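Local coordinates for UDP-L-Rhamnose Synthase (Acanthamoeba polyphaga mimivirus, PDB 7JID), which probably catalyses the NADPH-dependent conversion of a UDP-4-keto-6-deoxyglucose intermediate into UDP-L-rhamnose in a giant virus, at residues N82-F95 with Y139-F153. Numbering follows the deposited sequence.
Sequences NVKDNLYGPLCLAF and YSVVKGFTDRLMHFF. With NAP (NADP nicotinamide-adenine-dinucleotide phosphate), chain D.
Thr146 OG1 donates to Asn86 O at 2.8 Å, the hydrogen bond that ties the two helices directly. With OG1 beside its own backbone N (chi1 -52°), the hydroxyl reaches a carbonyl in the turn before Pro90, whose nitrogen has no hydrogen to give and where helix 82-95 kinks after a wider pi-type turn. Asn86 ND2 holds Asn82 OD1 in an almost straight hydrogen bond, which holds the Asn82 amide against Val142 and the Asn86 amide, its plane upright to the ring, beside Tyr139; Asn86 OD1 accepts a hydrogen bond from Arg61 N.

Packing is of the knobs-into-holes kind: Val142 fits among Asn82, Val83, Asn86 and Leu87, and Thr146 among Asn86, Leu87, Pro90 and Leu91. The axes of 82-95 and 139-150 run nearly parallel, 8° apart, and come within 8.6 Å, as neighbours on one side of the Rossmann-fold sheet, and Tyr139 and Lys143 form the YxxxK pair of the short-chain dehydrogenase/reductase family. Tyr139 OH hydrogen-bonds to the UDP-rhamnose, Lys143 NZ to Tyr106 OH and to a water that also donates to Asp85 O. Asp85 OD1 accepts from N6A of the NADP adenine at 2.9 Å.

Toward the C-terminal ends the contact turns apolar. Met150 CE touches Pro90 CB, while Ala94 CB sits over the centre of the Phe153 ring, 3.6 Å from its centroid. That ring sends its CZ edge onto a face of Phe95, T-shaped with planes at 81°; Phe95 also stacks on Phe152 of the second subunit.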
loop_
_atom_site.group_PDB
_atom_site.type_symbol
_atom_site.label_atom_id
_atom_site.label_comp_id
_atom_site.label_asym_id
_atom_site.label_seq_id
_atom_site.Cartn_x
_atom_site.Cartn_y
_atom_site.Cartn_z
ATOM N N ASN A 82 6.476 -6.367 2.943
ATOM C CA ASN A 82 5.038 -6.383 3.265
ATOM C C ASN A 82 4.294 -5.739 2.088
ATOM O O ASN A 82 3.412 -6.383 1.512
ATOM C CB ASN A 82 4.812 -5.667 4.593
ATOM C CG ASN A 82 3.403 -5.821 5.130
ATOM O OD1 ASN A 82 2.568 -6.484 4.516
ATOM N ND2 ASN A 82 3.142 -5.267 6.317
ATOM N N VAL A 83 4.601 -4.483 1.746
ATOM C CA VAL A 83 3.772 -3.820 0.700
ATOM C C VAL A 83 4.018 -4.530 -0.633
ATOM O O VAL A 83 3.077 -4.691 -1.405
ATOM C CB VAL A 83 4.082 -2.317 0.644
ATOM C CG1 VAL A 83 3.222 -1.655 -0.417
ATOM C CG2 VAL A 83 3.793 -1.703 2.004
ATOM N N LYS A 84 5.261 -4.933 -0.916
ATOM C CA LYS A 84 5.610 -5.557 -2.214
ATOM C C LYS A 84 4.723 -6.802 -2.413
ATOM O O LYS A 84 4.128 -6.991 -3.527
ATOM C CB LYS A 84 7.080 -5.985 -2.222
ATOM C CG LYS A 84 7.520 -6.668 -3.513
ATOM C CD LYS A 84 8.819 -7.449 -3.413
ATOM C CE LYS A 84 9.970 -6.634 -2.904
ATOM N NZ LYS A 84 11.047 -7.594 -2.544
ATOM N N ASP A 85 4.712 -7.716 -1.447
ATOM C CA ASP A 85 4.132 -9.053 -1.653
ATOM C C ASP A 85 2.651 -9.047 -1.322
ATOM O O ASP A 85 1.942 -9.897 -1.863
ATOM C CB ASP A 85 4.930 -10.106 -0.878
ATOM C CG ASP A 85 6.376 -10.251 -1.333
ATOM O OD1 ASP A 85 6.690 -9.928 -2.506
ATOM O OD2 ASP A 85 7.209 -10.722 -0.494
ATOM N N ASN A 86 2.223 -8.218 -0.355
ATOM C CA ASN A 86 0.873 -8.313 0.231
ATOM C C ASN A 86 -0.050 -7.240 -0.360
ATOM O O ASN A 86 -1.253 -7.333 -0.057
ATOM C CB ASN A 86 0.916 -8.170 1.756
ATOM C CG ASN A 86 1.599 -9.349 2.393
ATOM O OD1 ASN A 86 1.457 -10.471 1.920
ATOM N ND2 ASN A 86 2.218 -9.121 3.564
ATOM N N LEU A 87 0.485 -6.282 -1.140
ATOM C CA LEU A 87 -0.373 -5.278 -1.811
ATOM C C LEU A 87 0.089 -5.096 -3.251
ATOM O O LEU A 87 -0.746 -5.263 -4.185
ATOM C CB LEU A 87 -0.331 -3.974 -1.015
ATOM C CG LEU A 87 -1.314 -2.898 -1.461
ATOM C CD1 LEU A 87 -1.662 -2.021 -0.273
ATOM C CD2 LEU A 87 -0.737 -2.073 -2.602
ATOM N N TYR A 88 1.310 -4.599 -3.467
ATOM C CA TYR A 88 1.732 -4.228 -4.832
ATOM C C TYR A 88 1.610 -5.391 -5.818
ATOM O O TYR A 88 1.005 -5.182 -6.929
ATOM C CB TYR A 88 3.122 -3.594 -4.845
ATOM C CG TYR A 88 3.505 -3.057 -6.204
ATOM C CD1 TYR A 88 2.876 -1.932 -6.725
ATOM C CD2 TYR A 88 4.373 -3.741 -7.019
ATOM C CE1 TYR A 88 3.175 -1.454 -7.989
ATOM C CE2 TYR A 88 4.689 -3.268 -8.293
ATOM C CZ TYR A 88 4.060 -2.138 -8.794
ATOM O OH TYR A 88 4.312 -1.719 -10.070
ATOM N N GLY A 89 2.212 -6.555 -5.548
ATOM C CA GLY A 89 2.154 -7.724 -6.446
ATOM C C GLY A 89 0.705 -8.055 -6.801
ATOM O O GLY A 89 0.359 -8.167 -7.986
ATOM N N PRO A 90 -0.188 -8.247 -5.808
ATOM C CA PRO A 90 -1.594 -8.526 -6.111
ATOM C C PRO A 90 -2.248 -7.444 -6.995
ATOM O O PRO A 90 -3.015 -7.804 -7.859
ATOM C CB PRO A 90 -2.216 -8.585 -4.692
ATOM C CG PRO A 90 -1.089 -9.157 -3.852
ATOM C CD PRO A 90 0.134 -8.401 -4.362
ATOM N N LEU A 91 -1.951 -6.168 -6.787
ATOM C CA LEU A 91 -2.545 -5.093 -7.594
ATOM C C LEU A 91 -2.022 -5.217 -9.038
ATOM O O LEU A 91 -2.825 -4.947 -9.969
ATOM C CB LEU A 91 -2.250 -3.734 -6.982
ATOM C CG LEU A 91 -3.373 -3.130 -6.148
ATOM C CD1 LEU A 91 -4.533 -2.688 -7.024
ATOM C CD2 LEU A 91 -3.847 -4.100 -5.091
ATOM N N CYS A 92 -0.743 -5.542 -9.233
ATOM C CA CYS A 92 -0.141 -5.718 -10.585
ATOM C C CYS A 92 -0.915 -6.815 -11.330
ATOM O O CYS A 92 -1.361 -6.606 -12.516
ATOM C CB CYS A 92 1.324 -6.100 -10.488
ATOM S SG CYS A 92 2.375 -4.699 -10.022
ATOM N N LEU A 93 -1.167 -7.933 -10.649
ATOM C CA LEU A 93 -1.973 -9.034 -11.220
ATOM C C LEU A 93 -3.376 -8.551 -11.558
ATOM O O LEU A 93 -3.866 -8.861 -12.695
ATOM C CB LEU A 93 -1.987 -10.204 -10.246
ATOM C CG LEU A 93 -0.652 -10.854 -9.901
ATOM C CD1 LEU A 93 -0.926 -12.041 -9.018
ATOM C CD2 LEU A 93 0.091 -11.329 -11.145
ATOM N N ALA A 94 -4.035 -7.781 -10.683
ATOM C CA ALA A 94 -5.382 -7.236 -10.966
ATOM C C ALA A 94 -5.337 -6.372 -12.235
ATOM O O ALA A 94 -6.157 -6.604 -13.173
ATOM C CB ALA A 94 -5.941 -6.453 -9.826
ATOM N N PHE A 95 -4.412 -5.428 -12.305
ATOM C CA PHE A 95 -4.392 -4.472 -13.436
ATOM C C PHE A 95 -4.168 -5.248 -14.728
ATOM O O PHE A 95 -4.827 -4.954 -15.736
ATOM C CB PHE A 95 -3.286 -3.433 -13.310
ATOM C CG PHE A 95 -3.646 -2.273 -12.414
ATOM C CD1 PHE A 95 -4.652 -1.410 -12.748
ATOM C CD2 PHE A 95 -2.982 -2.065 -11.221
ATOM C CE1 PHE A 95 -5.036 -0.372 -11.915
ATOM C CE2 PHE A 95 -3.327 -1.004 -10.412
ATOM C CZ PHE A 95 -4.362 -0.166 -10.729
ATOM N N TYR A 139 0.732 -6.727 8.935
ATOM C CA TYR A 139 0.096 -7.651 7.944
ATOM C C TYR A 139 -1.354 -7.241 7.738
ATOM O O TYR A 139 -1.844 -7.031 6.606
ATOM C CB TYR A 139 0.102 -9.088 8.436
ATOM C CG TYR A 139 -0.643 -10.045 7.539
ATOM C CD1 TYR A 139 -0.079 -10.519 6.356
ATOM C CD2 TYR A 139 -1.883 -10.528 7.907
ATOM C CE1 TYR A 139 -0.776 -11.404 5.547
ATOM C CE2 TYR A 139 -2.582 -11.435 7.109
ATOM C CZ TYR A 139 -2.009 -11.886 5.935
ATOM O OH TYR A 139 -2.709 -12.780 5.154
ATOM N N SER A 140 -2.097 -7.119 8.840
ATOM C CA SER A 140 -3.551 -6.891 8.768
ATOM C C SER A 140 -3.801 -5.507 8.168
ATOM O O SER A 140 -4.736 -5.314 7.362
ATOM C CB SER A 140 -4.246 -7.065 10.083
ATOM O OG SER A 140 -4.320 -8.440 10.427
ATOM N N VAL A 141 -2.944 -4.557 8.506
ATOM C CA VAL A 141 -3.080 -3.165 7.995
ATOM C C VAL A 141 -2.924 -3.157 6.474
ATOM O O VAL A 141 -3.812 -2.658 5.771
ATOM C CB VAL A 141 -2.062 -2.240 8.649
ATOM C CG1 VAL A 141 -2.096 -0.898 7.922
ATOM C CG2 VAL A 141 -2.402 -2.065 10.126
ATOM N N VAL A 142 -1.856 -3.747 5.980
ATOM C CA VAL A 142 -1.560 -3.742 4.526
ATOM C C VAL A 142 -2.642 -4.546 3.804
ATOM O O VAL A 142 -3.176 -4.061 2.799
ATOM C CB VAL A 142 -0.145 -4.259 4.252
ATOM C CG1 VAL A 142 0.069 -4.488 2.751
ATOM C CG2 VAL A 142 0.872 -3.277 4.792
ATOM N N LYS A 143 -2.984 -5.736 4.303
ATOM C CA LYS A 143 -4.007 -6.622 3.689
ATOM C C LYS A 143 -5.374 -5.959 3.681
ATOM O O LYS A 143 -6.117 -6.210 2.745
ATOM C CB LYS A 143 -4.023 -8.005 4.333
ATOM C CG LYS A 143 -2.850 -8.884 3.914
ATOM C CD LYS A 143 -3.013 -9.440 2.477
ATOM C CE LYS A 143 -2.056 -10.519 2.090
ATOM N NZ LYS A 143 -2.399 -11.105 0.770
ATOM N N GLY A 144 -5.675 -5.156 4.682
ATOM C CA GLY A 144 -6.933 -4.401 4.706
ATOM C C GLY A 144 -6.994 -3.504 3.503
ATOM O O GLY A 144 -8.046 -3.465 2.770
ATOM N N PHE A 145 -5.926 -2.757 3.235
ATOM C CA PHE A 145 -5.919 -1.887 2.045
ATOM C C PHE A 145 -5.955 -2.717 0.777
ATOM O O PHE A 145 -6.607 -2.322 -0.161
ATOM C CB PHE A 145 -4.742 -0.915 2.085
ATOM C CG PHE A 145 -4.952 0.155 3.132
ATOM C CD1 PHE A 145 -5.948 1.103 2.956
ATOM C CD2 PHE A 145 -4.263 0.138 4.333
ATOM C CE1 PHE A 145 -6.194 2.062 3.922
ATOM C CE2 PHE A 145 -4.478 1.123 5.281
ATOM C CZ PHE A 145 -5.461 2.066 5.076
ATOM N N THR A 146 -5.232 -3.840 0.697
ATOM C CA THR A 146 -5.342 -4.683 -0.520
ATOM C C THR A 146 -6.800 -5.101 -0.733
ATOM O O THR A 146 -7.314 -5.065 -1.886
ATOM C CB THR A 146 -4.427 -5.895 -0.459
ATOM O OG1 THR A 146 -3.154 -5.321 -0.151
ATOM C CG2 THR A 146 -4.434 -6.655 -1.758
ATOM N N ASP A 147 -7.489 -5.418 0.332
ATOM C CA ASP A 147 -8.872 -5.900 0.225
ATOM C C ASP A 147 -9.743 -4.763 -0.319
ATOM O O ASP A 147 -10.552 -5.019 -1.197
ATOM C CB ASP A 147 -9.394 -6.355 1.577
ATOM C CG ASP A 147 -10.808 -6.886 1.478
ATOM O OD1 ASP A 147 -10.940 -8.102 1.288
ATOM O OD2 ASP A 147 -11.748 -6.100 1.740
ATOM N N ARG A 148 -9.575 -3.559 0.198
ATOM C CA ARG A 148 -10.351 -2.409 -0.296
ATOM C C ARG A 148 -10.014 -2.204 -1.775
ATOM O O ARG A 148 -10.934 -1.959 -2.575
ATOM C CB ARG A 148 -10.003 -1.189 0.543
ATOM C CG ARG A 148 -10.422 -1.350 1.992
ATOM C CD ARG A 148 -10.122 -0.129 2.809
ATOM N NE ARG A 148 -11.065 0.932 2.480
ATOM C CZ ARG A 148 -11.045 2.106 3.082
ATOM N NH1 ARG A 148 -10.143 2.363 4.008
ATOM N NH2 ARG A 148 -11.930 3.035 2.749
ATOM N N LEU A 149 -8.730 -2.237 -2.133
ATOM C CA LEU A 149 -8.319 -1.937 -3.524
ATOM C C LEU A 149 -8.927 -2.967 -4.463
ATOM O O LEU A 149 -9.319 -2.617 -5.614
ATOM C CB LEU A 149 -6.791 -1.890 -3.636
ATOM C CG LEU A 149 -6.174 -0.650 -3.001
ATOM C CD1 LEU A 149 -4.686 -0.848 -2.756
ATOM C CD2 LEU A 149 -6.420 0.556 -3.888
ATOM N N MET A 150 -9.128 -4.190 -3.989
ATOM C CA MET A 150 -9.699 -5.257 -4.861
ATOM C C MET A 150 -11.159 -4.956 -5.209
ATOM O O MET A 150 -11.621 -5.445 -6.260
ATOM C CB MET A 150 -9.571 -6.647 -4.248
ATOM C CG MET A 150 -8.154 -7.144 -4.217
ATOM S SD MET A 150 -7.433 -7.362 -5.889
ATOM C CE MET A 150 -5.758 -7.828 -5.434
ATOM N N HIS A 151 -11.840 -4.138 -4.416
ATOM C CA HIS A 151 -13.256 -3.779 -4.666
ATOM C C HIS A 151 -13.326 -2.899 -5.918
ATOM O O HIS A 151 -14.412 -2.821 -6.509
ATOM C CB HIS A 151 -13.867 -3.124 -3.430
ATOM C CG HIS A 151 -14.242 -4.100 -2.358
ATOM N ND1 HIS A 151 -13.295 -4.730 -1.521
ATOM C CD2 HIS A 151 -15.459 -4.524 -1.927
ATOM C CE1 HIS A 151 -13.931 -5.528 -0.675
ATOM N NE2 HIS A 151 -15.263 -5.338 -0.849
ATOM N N PHE A 152 -12.238 -2.234 -6.314
ATOM C CA PHE A 152 -12.176 -1.485 -7.598
ATOM C C PHE A 152 -12.112 -2.427 -8.806
ATOM O O PHE A 152 -12.221 -1.916 -9.955
ATOM C CB PHE A 152 -10.980 -0.532 -7.618
ATOM C CG PHE A 152 -11.172 0.636 -6.707
ATOM C CD1 PHE A 152 -12.022 1.663 -7.051
ATOM C CD2 PHE A 152 -10.475 0.731 -5.522
ATOM C CE1 PHE A 152 -12.198 2.744 -6.202
ATOM C CE2 PHE A 152 -10.637 1.823 -4.680
ATOM C CZ PHE A 152 -11.536 2.811 -5.005
ATOM N N PHE A 153 -11.982 -3.744 -8.594
ATOM C CA PHE A 153 -11.913 -4.773 -9.643
ATOM C C PHE A 153 -13.057 -5.792 -9.469
ATOM O O PHE A 153 -12.887 -6.938 -9.784
ATOM C CB PHE A 153 -10.558 -5.483 -9.605
ATOM C CG PHE A 153 -9.377 -4.593 -9.864
ATOM C CD1 PHE A 153 -8.843 -4.482 -11.134
ATOM C CD2 PHE A 153 -8.789 -3.886 -8.831
ATOM C CE1 PHE A 153 -7.759 -3.652 -11.370
ATOM C CE2 PHE A 153 -7.690 -3.069 -9.063
ATOM C CZ PHE A 153 -7.169 -2.971 -10.332
HETATM P PA NAP D . 3.419 -19.590 1.585
HETATM O O1A NAP D . 3.623 -21.079 1.741
HETATM O O2A NAP D . 4.443 -18.658 2.155
HETATM O O5B NAP D . 3.264 -19.410 0.020
HETATM C C5B NAP D . 3.387 -18.118 -0.576
HETATM C C4B NAP D . 4.000 -18.134 -1.968
HETATM O O4B NAP D . 3.941 -16.850 -2.574
HETATM C C3B NAP D . 5.460 -18.551 -1.857
HETATM O O3B NAP D . 5.584 -19.602 -2.844
HETATM C C2B NAP D . 6.197 -17.280 -2.260
HETATM O O2B NAP D . 7.290 -17.625 -3.055
HETATM C C1B NAP D . 5.197 -16.531 -3.139
HETATM N N9A NAP D . 5.354 -15.099 -3.304
HETATM C C8A NAP D . 5.364 -14.178 -2.351
HETATM N N7A NAP D . 5.481 -12.957 -2.877
HETATM C C5A NAP D . 5.562 -13.108 -4.206
HETATM C C6A NAP D . 5.730 -12.216 -5.287
HETATM N N6A NAP D . 5.829 -10.930 -5.043
HETATM N N1A NAP D . 5.795 -12.774 -6.545
HETATM C C2A NAP D . 5.669 -14.098 -6.712
HETATM N N3A NAP D . 5.522 -15.020 -5.748
HETATM C C4A NAP D . 5.451 -14.523 -4.483
HETATM O O3 NAP D . 2.020 -19.022 2.146
HETATM P PN NAP D . 0.550 -19.694 1.981
HETATM O O1N NAP D . 0.155 -19.839 3.441
HETATM O O2N NAP D . 0.418 -20.731 0.947
HETATM O O5D NAP D . -0.269 -18.413 1.542
HETATM C C5D NAP D . -0.640 -17.948 0.251
HETATM C C4D NAP D . -1.013 -16.442 0.382
HETATM O O4D NAP D . -2.336 -16.297 -0.025
HETATM C C3D NAP D . -0.964 -16.047 1.843
HETATM O O3D NAP D . -1.068 -14.587 2.043
HETATM C C2D NAP D . -2.166 -16.947 2.214
HETATM O O2D NAP D . -2.832 -16.742 3.468
HETATM C C1D NAP D . -3.138 -16.702 1.090
HETATM P P2B NAP D . 8.767 -17.216 -2.644
HETATM O O1X NAP D . 9.243 -18.124 -1.594
HETATM O O2X NAP D . 9.420 -17.557 -3.997
HETATM O O3X NAP D . 8.912 -15.742 -2.247
HETATM O O HOH W 1 -0.605 -11.048 -1.287
#